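Local coordinates for protein alpha-1,3-glucanase (PDB 6K0P) that probably hydrolyses the alpha-1,3-glycosidic bonds of alpha-1,3-glucan, as a family GH87 glycoside hydrolase, and binds glucose units at several sites along its catalytic domain, at residues T20-E25 and V64-T69; S54-A59 and W164-L169; Q140-Q145 and P239-L244; W302-V307 and I325-A330. The protein carries 1 engineered substitution. All blocks are in the same frame, centred on the assembly; numbering follows the deposited sequence.

Interaction 1 (T20-E25 and V64-T69); sequences TIMEAE and VEFTLT. With CA (calcium ion), chain J.
Met22 reaches over from strand 20-23 and lies along Phe66 of strand 64-67. The two side chains run antiparallel, one alongside the other. Met22 CB starts 3.9 Å from Phe66 CD2. CG stands anti to the carbonyl carbon (chi1 -58°) and carries the sulfur across to Thr67, where SD sits 3.4 Å from Thr67 O. A bend at chi3 (-64°) then turns the methyl group back. CE comes to 3.8 Å from Phe66 CB and 4.3 Å from Leu68 CD2.

The far end of the Phe66 ring serves Ala24, with CZ 3.8 Å from Ala24 CB. CE2 also approaches Met22 O obliquely at 3.5 Å. An alanine in place of Phe66 would probably leave a gap beside Ala24 and free the Met22 methyl group to turn.

At the other end one water joins the two segments, 2.9 Å from Thr20 OG1 and 2.7 Å from Thr69 OG1.

The two strands belong to different antiparallel sheets of the D1 region, and their inward side chains meet as in a beta-sandwich. Glu23 and Glu25 turn away from this interface and bind calcium, together with Ser50, Ser53 and Asp168. The chemistry is therefore divided: apolar and sulfur contacts join the two sheets, a water bridges the edge, and the carboxylates next to Ala24 are committed to the metal.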
# COMPACT_ATOMS: atom_id res chain seq x y z
N THR A 20 -6.34 -11.27 10.79
CA THR A 20 -6.85 -12.05 9.67
C THR A 20 -7.79 -11.17 8.87
O THR A 20 -8.59 -10.42 9.45
CB THR A 20 -7.63 -13.25 10.21
OG1 THR A 20 -6.75 -14.08 10.99
CG2 THR A 20 -8.23 -14.09 9.08
N ILE A 21 -7.69 -11.23 7.55
CA ILE A 21 -8.56 -10.47 6.66
C ILE A 21 -9.61 -11.40 6.08
O ILE A 21 -9.29 -12.44 5.50
CB ILE A 21 -7.75 -9.81 5.53
CG1 ILE A 21 -6.78 -8.79 6.11
CG2 ILE A 21 -8.70 -9.18 4.50
CD1 ILE A 21 -5.77 -8.30 5.13
N MET A 22 -10.88 -11.02 6.23
CA MET A 22 -11.98 -11.83 5.71
C MET A 22 -12.87 -10.98 4.82
O MET A 22 -13.34 -9.92 5.24
CB MET A 22 -12.77 -12.45 6.85
CG MET A 22 -11.88 -13.32 7.74
SD MET A 22 -12.83 -14.44 8.76
CE MET A 22 -13.70 -13.28 9.77
N GLU A 23 -13.09 -11.43 3.59
CA GLU A 23 -13.92 -10.69 2.65
C GLU A 23 -15.39 -10.89 2.99
O GLU A 23 -15.84 -12.01 3.25
CB GLU A 23 -13.67 -11.15 1.22
CG GLU A 23 -12.24 -10.92 0.72
CD GLU A 23 -11.91 -9.46 0.49
OE1 GLU A 23 -12.82 -8.60 0.57
OE2 GLU A 23 -10.72 -9.17 0.22
N ALA A 24 -16.15 -9.79 2.98
CA ALA A 24 -17.57 -9.87 3.31
C ALA A 24 -18.31 -10.79 2.35
O ALA A 24 -19.19 -11.56 2.76
CB ALA A 24 -18.19 -8.48 3.28
N GLU A 25 -17.96 -10.71 1.06
CA GLU A 25 -18.68 -11.37 -0.02
C GLU A 25 -18.37 -12.86 -0.14
O GLU A 25 -18.89 -13.50 -1.06
CB GLU A 25 -18.36 -10.68 -1.35
CG GLU A 25 -16.89 -10.76 -1.78
CD GLU A 25 -16.02 -9.63 -1.22
OE1 GLU A 25 -16.40 -8.97 -0.23
OE2 GLU A 25 -14.93 -9.41 -1.80
N VAL A 64 -24.32 -9.15 7.21
CA VAL A 64 -23.42 -10.15 6.65
C VAL A 64 -22.76 -10.87 7.81
O VAL A 64 -22.33 -10.22 8.78
CB VAL A 64 -22.40 -9.55 5.66
CG1 VAL A 64 -21.73 -8.32 6.26
CG2 VAL A 64 -21.37 -10.60 5.26
N GLU A 65 -22.72 -12.20 7.75
CA GLU A 65 -22.27 -13.02 8.88
C GLU A 65 -20.90 -13.60 8.55
O GLU A 65 -20.77 -14.43 7.65
CB GLU A 65 -23.28 -14.14 9.12
CG GLU A 65 -22.94 -15.01 10.32
CD GLU A 65 -23.98 -16.09 10.54
OE1 GLU A 65 -24.06 -17.02 9.70
OE2 GLU A 65 -24.73 -16.00 11.53
N PHE A 66 -19.88 -13.17 9.31
CA PHE A 66 -18.54 -13.73 9.23
C PHE A 66 -18.40 -14.84 10.26
O PHE A 66 -19.13 -14.91 11.25
CB PHE A 66 -17.49 -12.67 9.55
CG PHE A 66 -17.45 -11.51 8.59
CD1 PHE A 66 -18.30 -10.44 8.74
CD2 PHE A 66 -16.52 -11.49 7.56
CE1 PHE A 66 -18.26 -9.36 7.86
CE2 PHE A 66 -16.46 -10.42 6.68
CZ PHE A 66 -17.33 -9.36 6.84
N THR A 67 -17.41 -15.71 10.04
CA THR A 67 -17.04 -16.73 11.01
C THR A 67 -15.56 -16.60 11.31
O THR A 67 -14.72 -16.66 10.41
CB THR A 67 -17.35 -18.14 10.48
OG1 THR A 67 -18.75 -18.22 10.17
CG2 THR A 67 -17.01 -19.19 11.53
N LEU A 68 -15.23 -16.42 12.59
CA LEU A 68 -13.82 -16.27 12.94
C LEU A 68 -13.05 -17.55 12.62
O LEU A 68 -13.52 -18.66 12.88
CB LEU A 68 -13.68 -15.97 14.43
CG LEU A 68 -14.23 -14.63 14.93
CD1 LEU A 68 -13.85 -14.45 16.40
CD2 LEU A 68 -13.67 -13.48 14.11
N THR A 69 -11.85 -17.38 12.06
CA THR A 69 -10.92 -18.49 11.87
C THR A 69 -9.77 -18.45 12.86
O THR A 69 -8.95 -19.38 12.87
CB THR A 69 -10.41 -18.53 10.44
OG1 THR A 69 -9.82 -17.27 10.10
CG2 THR A 69 -11.55 -18.82 9.48
CA CA J . -14.52 -7.38 -0.39
O HOH W 1 -7.30 -16.89 10.95

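Interaction 2 (S54-A59 and W164-L169); sequences SVYLDA and WIYVDL. With CA (calcium ion), chain J.
The antiparallel strand pair 55-57 and 165-169, in a sheet of the D1 region, is laced through Val55 with Val167 and Leu57 with Ile165. Both are hydrogen-bonded pairs. Val167 N gives a nearly straight bond to Val55 O at 2.8 Å, with Val55 N returning one to Val167 O. Leu57 and Ile165 trade bonds in the same way. On their face of the sheet, Leu57 CD1 packs 3.8 Å from Val167 CG2.

Tyr56 and Tyr166 form the non-hydrogen-bonded pair between them, and their rings share the other face. They make an offset stack with centroids 4.3 Å apart and planes at 24°. Tyr56 CG is anti to the backbone N (chi1 -179°), which brings CD1 over the centre of the Tyr166 ring, 3.3 Å from Tyr166 CZ. Tyr166 OH lies over one face of the Tyr56 ring and Asp58 CB over the opposite face. Trp164 CE3 meets the edge of that ring. Asp58 OD1 in turn touches Trp164 CB at 3.4 Å.

At Asp168 and Leu169 the strand makes a classic beta bulge opposite Arg78. Asp168 binds calcium through OD1 at 2.3 Å and O at 2.6 Å, while OD2 forms a salt bridge with Arg78. With both carboxylate oxygens and the carbonyl engaged, this bulged part of the strand is gripped by metal and charge, whereas backbone bonds and stacked rings hold the rest.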
# COMPACT_ATOMS: atom_id res chain seq x y z
N SER A 54 -18.22 -6.13 -2.47
CA SER A 54 -18.65 -5.86 -1.10
C SER A 54 -20.07 -6.36 -0.96
O SER A 54 -20.71 -6.74 -1.95
CB SER A 54 -18.64 -4.36 -0.80
OG SER A 54 -17.32 -3.87 -0.76
N VAL A 55 -20.58 -6.35 0.27
CA VAL A 55 -21.99 -6.64 0.52
C VAL A 55 -22.65 -5.35 0.97
O VAL A 55 -22.26 -4.77 1.99
CB VAL A 55 -22.19 -7.76 1.54
CG1 VAL A 55 -23.69 -8.00 1.75
CG2 VAL A 55 -21.51 -9.04 1.06
N TYR A 56 -23.64 -4.91 0.20
CA TYR A 56 -24.37 -3.67 0.46
C TYR A 56 -25.53 -3.97 1.40
O TYR A 56 -26.40 -4.78 1.08
CB TYR A 56 -24.88 -3.18 -0.89
CG TYR A 56 -25.65 -1.88 -0.95
CD1 TYR A 56 -25.17 -0.70 -0.39
CD2 TYR A 56 -26.85 -1.82 -1.66
CE1 TYR A 56 -25.88 0.50 -0.51
CE2 TYR A 56 -27.55 -0.65 -1.78
CZ TYR A 56 -27.07 0.51 -1.20
OH TYR A 56 -27.79 1.68 -1.36
N LEU A 57 -25.54 -3.30 2.55
CA LEU A 57 -26.63 -3.40 3.51
C LEU A 57 -27.45 -2.12 3.41
O LEU A 57 -26.92 -1.03 3.64
CB LEU A 57 -26.10 -3.59 4.94
CG LEU A 57 -25.02 -4.66 5.15
CD1 LEU A 57 -24.61 -4.71 6.62
CD2 LEU A 57 -25.52 -6.03 4.68
N ASP A 58 -28.73 -2.26 3.07
CA ASP A 58 -29.52 -1.11 2.67
C ASP A 58 -30.91 -1.12 3.30
O ASP A 58 -31.77 -0.33 2.88
CB ASP A 58 -29.62 -1.09 1.14
CG ASP A 58 -30.17 0.20 0.60
OD1 ASP A 58 -29.95 1.27 1.21
OD2 ASP A 58 -30.83 0.13 -0.45
N ALA A 59 -31.15 -1.96 4.29
CA ALA A 59 -32.41 -1.91 5.01
C ALA A 59 -32.16 -2.38 6.42
O ALA A 59 -31.22 -3.15 6.67
CB ALA A 59 -33.48 -2.79 4.34
N TRP A 164 -27.28 3.35 4.82
CA TRP A 164 -26.76 2.28 3.98
C TRP A 164 -25.26 2.20 4.19
O TRP A 164 -24.62 3.17 4.58
CB TRP A 164 -27.09 2.47 2.48
CG TRP A 164 -26.68 3.79 1.86
CD1 TRP A 164 -27.49 4.87 1.65
CD2 TRP A 164 -25.39 4.16 1.33
NE1 TRP A 164 -26.79 5.89 1.04
CE2 TRP A 164 -25.50 5.47 0.82
CE3 TRP A 164 -24.14 3.50 1.23
CZ2 TRP A 164 -24.44 6.14 0.23
CZ3 TRP A 164 -23.08 4.18 0.65
CH2 TRP A 164 -23.24 5.48 0.14
N ILE A 165 -24.71 1.02 3.91
CA ILE A 165 -23.28 0.80 4.09
C ILE A 165 -22.84 -0.36 3.19
O ILE A 165 -23.50 -1.40 3.13
CB ILE A 165 -22.94 0.55 5.57
CG1 ILE A 165 -21.43 0.35 5.76
CG2 ILE A 165 -23.72 -0.64 6.15
CD1 ILE A 165 -20.98 0.47 7.21
N TYR A 166 -21.73 -0.18 2.49
CA TYR A 166 -21.10 -1.28 1.78
C TYR A 166 -20.06 -1.89 2.70
O TYR A 166 -19.16 -1.18 3.17
CB TYR A 166 -20.41 -0.79 0.51
CG TYR A 166 -21.34 -0.25 -0.54
CD1 TYR A 166 -21.79 1.07 -0.50
CD2 TYR A 166 -21.79 -1.06 -1.58
CE1 TYR A 166 -22.64 1.57 -1.45
CE2 TYR A 166 -22.64 -0.56 -2.56
CZ TYR A 166 -23.05 0.75 -2.48
OH TYR A 166 -23.91 1.28 -3.42
N VAL A 167 -20.17 -3.18 2.98
CA VAL A 167 -19.23 -3.88 3.85
C VAL A 167 -18.27 -4.65 2.97
O VAL A 167 -18.67 -5.57 2.26
CB VAL A 167 -19.96 -4.81 4.83
CG1 VAL A 167 -18.95 -5.55 5.69
CG2 VAL A 167 -20.95 -4.04 5.68
N ASP A 168 -16.99 -4.26 3.00
CA ASP A 168 -15.99 -4.79 2.08
C ASP A 168 -15.25 -5.98 2.68
O ASP A 168 -15.19 -7.06 2.08
CB ASP A 168 -15.02 -3.66 1.69
CG ASP A 168 -13.96 -4.11 0.72
OD1 ASP A 168 -14.05 -5.24 0.21
OD2 ASP A 168 -13.02 -3.32 0.46
N LEU A 169 -14.64 -5.79 3.85
CA LEU A 169 -13.88 -6.82 4.52
C LEU A 169 -13.88 -6.52 6.01
O LEU A 169 -14.21 -5.41 6.44
CB LEU A 169 -12.44 -6.93 3.99
CG LEU A 169 -11.49 -5.72 4.16
CD1 LEU A 169 -10.93 -5.57 5.58
CD2 LEU A 169 -10.32 -5.80 3.18
CA CA J . -14.52 -7.38 -0.39

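Interaction 3 (Q140-Q145 and P239-L244); sequences QLMLDQ and PWYTKL. With GLC (alpha-D-glucopyranose), chain D.
Trp240 packs its six-membered ring against the backbone of Leu141, and this is the buried, well-enclosed part of the contact. Leu141 N lies at the ring edge, near its plane, 3.9 Å from Trp240 CZ3. Gln140 CB comes obliquely to the same atom at 4.1 Å. The indole is well fixed: NE1 is hydrogen-bonded to Glu173, and the ring meets Trp302 edge-to-face. Ala74 and Val76 of strand 72-80 also touch it.

The looser side is Met142, which is partly exposed. Its CE reaches Trp240 CE3 at 3.8 Å and Tyr241 CE1 at 4.2 Å. SD lies obliquely to the Tyr241 ring, 5.2 Å from the centroid, in a Met-aromatic contact. Met142 has a second conformer, so the details of its contacts are doubtful. Tyr241 OH is hydrogen-bonded to Ala176 O.

A serine in place of Trp240 would probably open a gap between strand 137-143 and the loop of Trp240, leaving Glu173 without this N-H and the Met142 methyl group without its nearest support.

The contact joins the D1 region to the D2 region. A glucose lies in the angle between them. Its O6 donates to Gln140 O at 2.8 Å, and Lys243 NZ gives a weak bond to O5 at 3.4 Å. Glu218 holds the sugar too. The two regions thus meet through aromatic and sulfur groups on one side, while polar atoms from both meet the sugar on the other.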
# COMPACT_ATOMS: atom_id res chain seq x y z
N GLN A 140 -12.60 1.09 13.43
CA GLN A 140 -11.85 0.24 14.36
C GLN A 140 -12.64 0.08 15.65
O GLN A 140 -13.18 1.05 16.19
CB GLN A 140 -10.49 0.87 14.68
CG GLN A 140 -9.58 1.13 13.47
CD GLN A 140 -9.97 2.36 12.68
OE1 GLN A 140 -10.53 3.32 13.22
NE2 GLN A 140 -9.70 2.33 11.37
N LEU A 141 -12.67 -1.15 16.18
CA LEU A 141 -13.47 -1.43 17.37
C LEU A 141 -12.86 -2.57 18.17
O LEU A 141 -12.52 -3.61 17.60
CB LEU A 141 -14.90 -1.80 16.98
CG LEU A 141 -15.90 -1.98 18.12
CD1 LEU A 141 -16.18 -0.63 18.75
CD2 LEU A 141 -17.20 -2.59 17.57
N MET A 142 -12.73 -2.39 19.48
CA MET A 142 -12.30 -3.46 20.37
C MET A 142 -13.46 -3.83 21.27
O MET A 142 -14.20 -2.97 21.76
CB MET A 142 -11.09 -3.05 21.21
CG MET A 142 -10.59 -4.12 22.19
SD MET A 142 -8.89 -3.84 22.74
CE MET A 142 -8.57 -2.33 21.84
N LEU A 143 -13.64 -5.14 21.48
CA LEU A 143 -14.68 -5.68 22.34
C LEU A 143 -14.04 -6.18 23.63
O LEU A 143 -12.85 -6.49 23.68
CB LEU A 143 -15.42 -6.83 21.65
CG LEU A 143 -16.19 -6.47 20.38
CD1 LEU A 143 -16.98 -7.67 19.86
CD2 LEU A 143 -17.12 -5.29 20.63
N ASP A 144 -14.85 -6.27 24.69
CA ASP A 144 -14.33 -6.61 26.01
C ASP A 144 -14.25 -8.11 26.26
O ASP A 144 -14.25 -8.55 27.41
CB ASP A 144 -15.11 -5.90 27.12
CG ASP A 144 -16.52 -6.46 27.34
OD1 ASP A 144 -16.95 -7.35 26.59
OD2 ASP A 144 -17.18 -5.99 28.30
N GLN A 145 -14.17 -8.92 25.20
CA GLN A 145 -14.00 -10.35 25.33
C GLN A 145 -13.24 -10.87 24.12
O GLN A 145 -13.40 -10.35 23.01
CB GLN A 145 -15.36 -11.06 25.44
CG GLN A 145 -15.26 -12.56 25.66
CD GLN A 145 -16.61 -13.26 25.60
OE1 GLN A 145 -17.63 -12.70 26.00
NE2 GLN A 145 -16.62 -14.48 25.09
N PRO A 239 -0.02 -0.74 19.27
CA PRO A 239 -0.71 0.17 18.35
C PRO A 239 -2.22 0.29 18.57
O PRO A 239 -2.79 1.33 18.22
CB PRO A 239 -0.38 -0.39 16.96
CG PRO A 239 0.01 -1.81 17.19
CD PRO A 239 0.66 -1.84 18.57
N TRP A 240 -2.87 -0.72 19.14
CA TRP A 240 -4.29 -0.58 19.48
C TRP A 240 -4.51 0.29 20.71
O TRP A 240 -5.65 0.67 20.99
CB TRP A 240 -4.92 -1.96 19.72
CG TRP A 240 -5.42 -2.63 18.47
CD1 TRP A 240 -4.73 -3.52 17.68
CD2 TRP A 240 -6.71 -2.47 17.86
NE1 TRP A 240 -5.53 -3.93 16.62
CE2 TRP A 240 -6.74 -3.29 16.71
CE3 TRP A 240 -7.84 -1.70 18.17
CZ2 TRP A 240 -7.86 -3.37 15.87
CZ3 TRP A 240 -8.95 -1.78 17.34
CH2 TRP A 240 -8.95 -2.60 16.21
N TYR A 241 -3.45 0.61 21.46
CA TYR A 241 -3.60 1.29 22.74
C TYR A 241 -3.02 2.70 22.75
O TYR A 241 -3.71 3.63 23.17
CB TYR A 241 -2.96 0.47 23.86
CG TYR A 241 -3.57 -0.90 24.01
CD1 TYR A 241 -4.87 -1.04 24.47
CD2 TYR A 241 -2.86 -2.03 23.65
CE1 TYR A 241 -5.44 -2.31 24.61
CE2 TYR A 241 -3.42 -3.29 23.78
CZ TYR A 241 -4.71 -3.42 24.25
OH TYR A 241 -5.26 -4.67 24.37
N THR A 242 -1.77 2.88 22.32
CA THR A 242 -1.15 4.20 22.29
C THR A 242 -1.48 4.82 20.94
O THR A 242 -1.02 4.33 19.91
CB THR A 242 0.36 4.08 22.46
OG1 THR A 242 0.66 3.53 23.75
CG2 THR A 242 1.03 5.46 22.32
N LYS A 243 -2.26 5.90 20.95
CA LYS A 243 -2.70 6.57 19.74
C LYS A 243 -2.19 8.00 19.76
O LYS A 243 -2.61 8.80 20.61
CB LYS A 243 -4.23 6.58 19.66
CG LYS A 243 -4.84 5.18 19.66
CD LYS A 243 -6.36 5.24 19.79
CE LYS A 243 -6.97 3.85 19.86
NZ LYS A 243 -8.46 3.94 19.82
N LEU A 244 -1.33 8.34 18.81
CA LEU A 244 -0.90 9.71 18.61
C LEU A 244 -1.85 10.33 17.59
O LEU A 244 -2.02 9.79 16.49
CB LEU A 244 0.54 9.74 18.09
CG LEU A 244 1.57 8.92 18.87
CD1 LEU A 244 2.98 9.19 18.31
CD2 LEU A 244 1.51 9.21 20.37
C1 GLC D . -10.63 7.03 18.32
C2 GLC D . -11.22 7.81 17.16
C3 GLC D . -12.61 7.36 16.70
C4 GLC D . -12.64 5.87 16.67
C5 GLC D . -12.33 5.38 18.05
C6 GLC D . -12.48 3.87 18.19
O1 GLC D . -11.14 7.49 19.47
O2 GLC D . -11.18 9.18 17.47
O3 GLC D . -12.76 7.70 15.35
O4 GLC D . -13.93 5.45 16.32
O5 GLC D . -10.97 5.67 18.24
O6 GLC D . -11.68 3.13 17.30

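Interaction 4 (W302-V307 and I325-A330); sequences WVEHFV and IKNTFA. With GLC (alpha-D-glucopyranose), chain B.
Lys326 runs its chain slantwise across Trp302 and Glu304, and has the most surface buried here. Its CE comes to 3.5 Å from Trp302 NE1. A bend at chi3 (-92°) turns NZ toward the indole, 3.6 Å from Trp302 CZ2. The salt bridge from NZ to Glu304 OE2 is long, but a water spans it, donating to OE2 at 2.6 Å and accepting from NZ. Glu171 forms a further salt bridge with NZ. OE2 also takes Trp302 NE1 on its anti lone pair at 2.8 Å, in the ring plane. The other oxygen, Glu304 OE1, is met from above the carboxylate plane by Asn327 ND2 at 2.8 Å. The buried carboxylate is thus held from several directions.

Strands 302-304 and 325-326 run parallel, with Val303 paired to Ile325. This is the stacking of successive turns in a right-handed parallel beta-helix, as in the pectate lyase-like clan to which the D2 region belongs. Backbone hydrogen bonds go on past the strands, such as Phe329 N to Phe306 O.

Val307, almost as deeply covered, closes the far end. Ala330 N donates to Val307 O at 2.8 Å, in the carbonyl plane and on a lone pair. Val307 CG1 packs 3.5 Å from Ala330 CB. Both residues line the pocket of a bound glucose, whose O6 is 3.4 Å from Val307 CG1; Arg280, Asp282 and Lys286 hydrogen-bond that sugar.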
# COMPACT_ATOMS: atom_id res chain seq x y z
N TRP A 302 1.31 1.61 13.52
CA TRP A 302 0.14 1.61 12.65
C TRP A 302 -0.17 3.07 12.37
O TRP A 302 -0.42 3.85 13.29
CB TRP A 302 -1.00 0.91 13.41
CG TRP A 302 -2.40 0.97 12.85
CD1 TRP A 302 -2.85 1.58 11.71
CD2 TRP A 302 -3.55 0.36 13.45
NE1 TRP A 302 -4.21 1.39 11.57
CE2 TRP A 302 -4.66 0.65 12.63
CE3 TRP A 302 -3.74 -0.41 14.60
CZ2 TRP A 302 -5.95 0.20 12.94
CZ3 TRP A 302 -5.02 -0.85 14.91
CH2 TRP A 302 -6.11 -0.54 14.08
N VAL A 303 -0.08 3.47 11.10
CA VAL A 303 -0.18 4.87 10.70
C VAL A 303 -1.26 5.01 9.63
O VAL A 303 -1.31 4.20 8.70
CB VAL A 303 1.18 5.38 10.17
CG1 VAL A 303 1.10 6.81 9.73
CG2 VAL A 303 2.25 5.21 11.24
N GLU A 304 -2.11 6.03 9.78
CA GLU A 304 -3.17 6.33 8.82
C GLU A 304 -3.31 7.82 8.62
O GLU A 304 -3.01 8.62 9.51
CB GLU A 304 -4.55 5.81 9.28
CG GLU A 304 -4.54 4.32 9.58
CD GLU A 304 -5.89 3.64 9.37
OE1 GLU A 304 -6.82 4.24 8.77
OE2 GLU A 304 -6.02 2.47 9.80
N HIS A 305 -3.79 8.20 7.43
CA HIS A 305 -4.24 9.57 7.18
C HIS A 305 -3.10 10.58 7.26
O HIS A 305 -3.29 11.72 7.70
CB HIS A 305 -5.44 9.96 8.05
CG HIS A 305 -6.56 8.97 7.97
ND1 HIS A 305 -7.31 8.59 9.06
CD2 HIS A 305 -7.04 8.27 6.91
CE1 HIS A 305 -8.20 7.69 8.68
NE2 HIS A 305 -8.06 7.48 7.39
N PHE A 306 -1.92 10.14 6.84
CA PHE A 306 -0.81 10.99 6.46
C PHE A 306 -0.63 10.90 4.95
O PHE A 306 -1.27 10.09 4.28
CB PHE A 306 0.48 10.58 7.20
CG PHE A 306 0.45 10.90 8.66
CD1 PHE A 306 -0.11 10.01 9.58
CD2 PHE A 306 0.94 12.12 9.13
CE1 PHE A 306 -0.15 10.32 10.93
CE2 PHE A 306 0.89 12.43 10.48
CZ PHE A 306 0.34 11.54 11.38
N VAL A 307 0.24 11.76 4.42
CA VAL A 307 0.60 11.64 3.01
C VAL A 307 1.45 10.39 2.80
O VAL A 307 1.16 9.56 1.93
CB VAL A 307 1.27 12.92 2.50
CG1 VAL A 307 1.63 12.78 1.01
CG2 VAL A 307 0.31 14.11 2.68
N ILE A 325 0.44 0.33 7.36
CA ILE A 325 0.32 1.62 6.70
C ILE A 325 -1.01 1.60 5.97
O ILE A 325 -1.15 0.88 4.98
CB ILE A 325 1.46 1.84 5.70
CG1 ILE A 325 2.81 1.62 6.38
CG2 ILE A 325 1.36 3.23 5.08
CD1 ILE A 325 3.94 1.40 5.39
N LYS A 326 -1.98 2.36 6.44
CA LYS A 326 -3.31 2.27 5.85
C LYS A 326 -3.88 3.64 5.54
O LYS A 326 -3.72 4.59 6.33
CB LYS A 326 -4.28 1.48 6.75
CG LYS A 326 -3.99 -0.02 6.81
CD LYS A 326 -5.10 -0.79 7.55
CE LYS A 326 -4.80 -0.92 9.02
NZ LYS A 326 -5.97 -1.52 9.74
N ASN A 327 -4.54 3.75 4.39
CA ASN A 327 -5.34 4.92 4.06
C ASN A 327 -4.50 6.20 4.10
O ASN A 327 -4.80 7.16 4.80
CB ASN A 327 -6.59 4.97 4.94
CG ASN A 327 -7.29 3.63 5.02
OD1 ASN A 327 -7.57 3.01 3.99
ND2 ASN A 327 -7.52 3.15 6.24
N THR A 328 -3.42 6.17 3.33
CA THR A 328 -2.57 7.35 3.16
C THR A 328 -2.89 8.03 1.83
O THR A 328 -3.53 7.47 0.94
CB THR A 328 -1.08 6.99 3.21
OG1 THR A 328 -0.75 6.10 2.13
CG2 THR A 328 -0.71 6.32 4.53
N PHE A 329 -2.41 9.26 1.70
CA PHE A 329 -2.76 10.05 0.53
C PHE A 329 -1.70 10.03 -0.57
O PHE A 329 -1.98 10.49 -1.68
CB PHE A 329 -3.21 11.46 0.93
CG PHE A 329 -4.52 11.43 1.66
CD1 PHE A 329 -5.71 11.47 0.95
CD2 PHE A 329 -4.56 11.23 3.03
CE1 PHE A 329 -6.92 11.38 1.60
CE2 PHE A 329 -5.78 11.14 3.69
CZ PHE A 329 -6.96 11.21 2.97
N ALA A 330 -0.53 9.47 -0.29
CA ALA A 330 0.46 9.18 -1.32
C ALA A 330 1.18 7.89 -0.95
O ALA A 330 0.58 7.00 -0.34
CB ALA A 330 1.42 10.35 -1.53
C1 GLC B . 5.68 13.91 -5.10
C2 GLC B . 6.82 14.81 -4.66
C3 GLC B . 7.49 14.20 -3.45
C4 GLC B . 6.47 13.92 -2.35
C5 GLC B . 5.40 13.00 -2.89
C6 GLC B . 4.25 12.79 -1.92
O1 GLC B . 6.27 12.76 -5.60
O2 GLC B . 7.70 14.96 -5.77
O3 GLC B . 8.35 15.18 -2.90
O4 GLC B . 7.06 13.30 -1.24
O5 GLC B . 4.84 13.58 -4.03
O6 GLC B . 3.65 13.97 -1.45
O HOH W 2 -7.80 0.63 9.72

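From the N terminus, interaction 1 opens first and closes a loop of 38 residues. Interaction 2 starts inside that loop and ends about a hundred residues later, so the two cross. They touch where Ala24 meets Asp168, and both reach the calcium ion. Interaction 3 begins within the span of interaction 2 and crosses it, running from the D1 region to the D2 region. Interaction 4 follows in series and closes a short loop between neighbouring turns of the beta-helix. Interactions 3 and 4 meet through Trp240 and Trp302. Together they link the calcium-bound, sandwich-like D1 region to the beta-helix and its sugar sites.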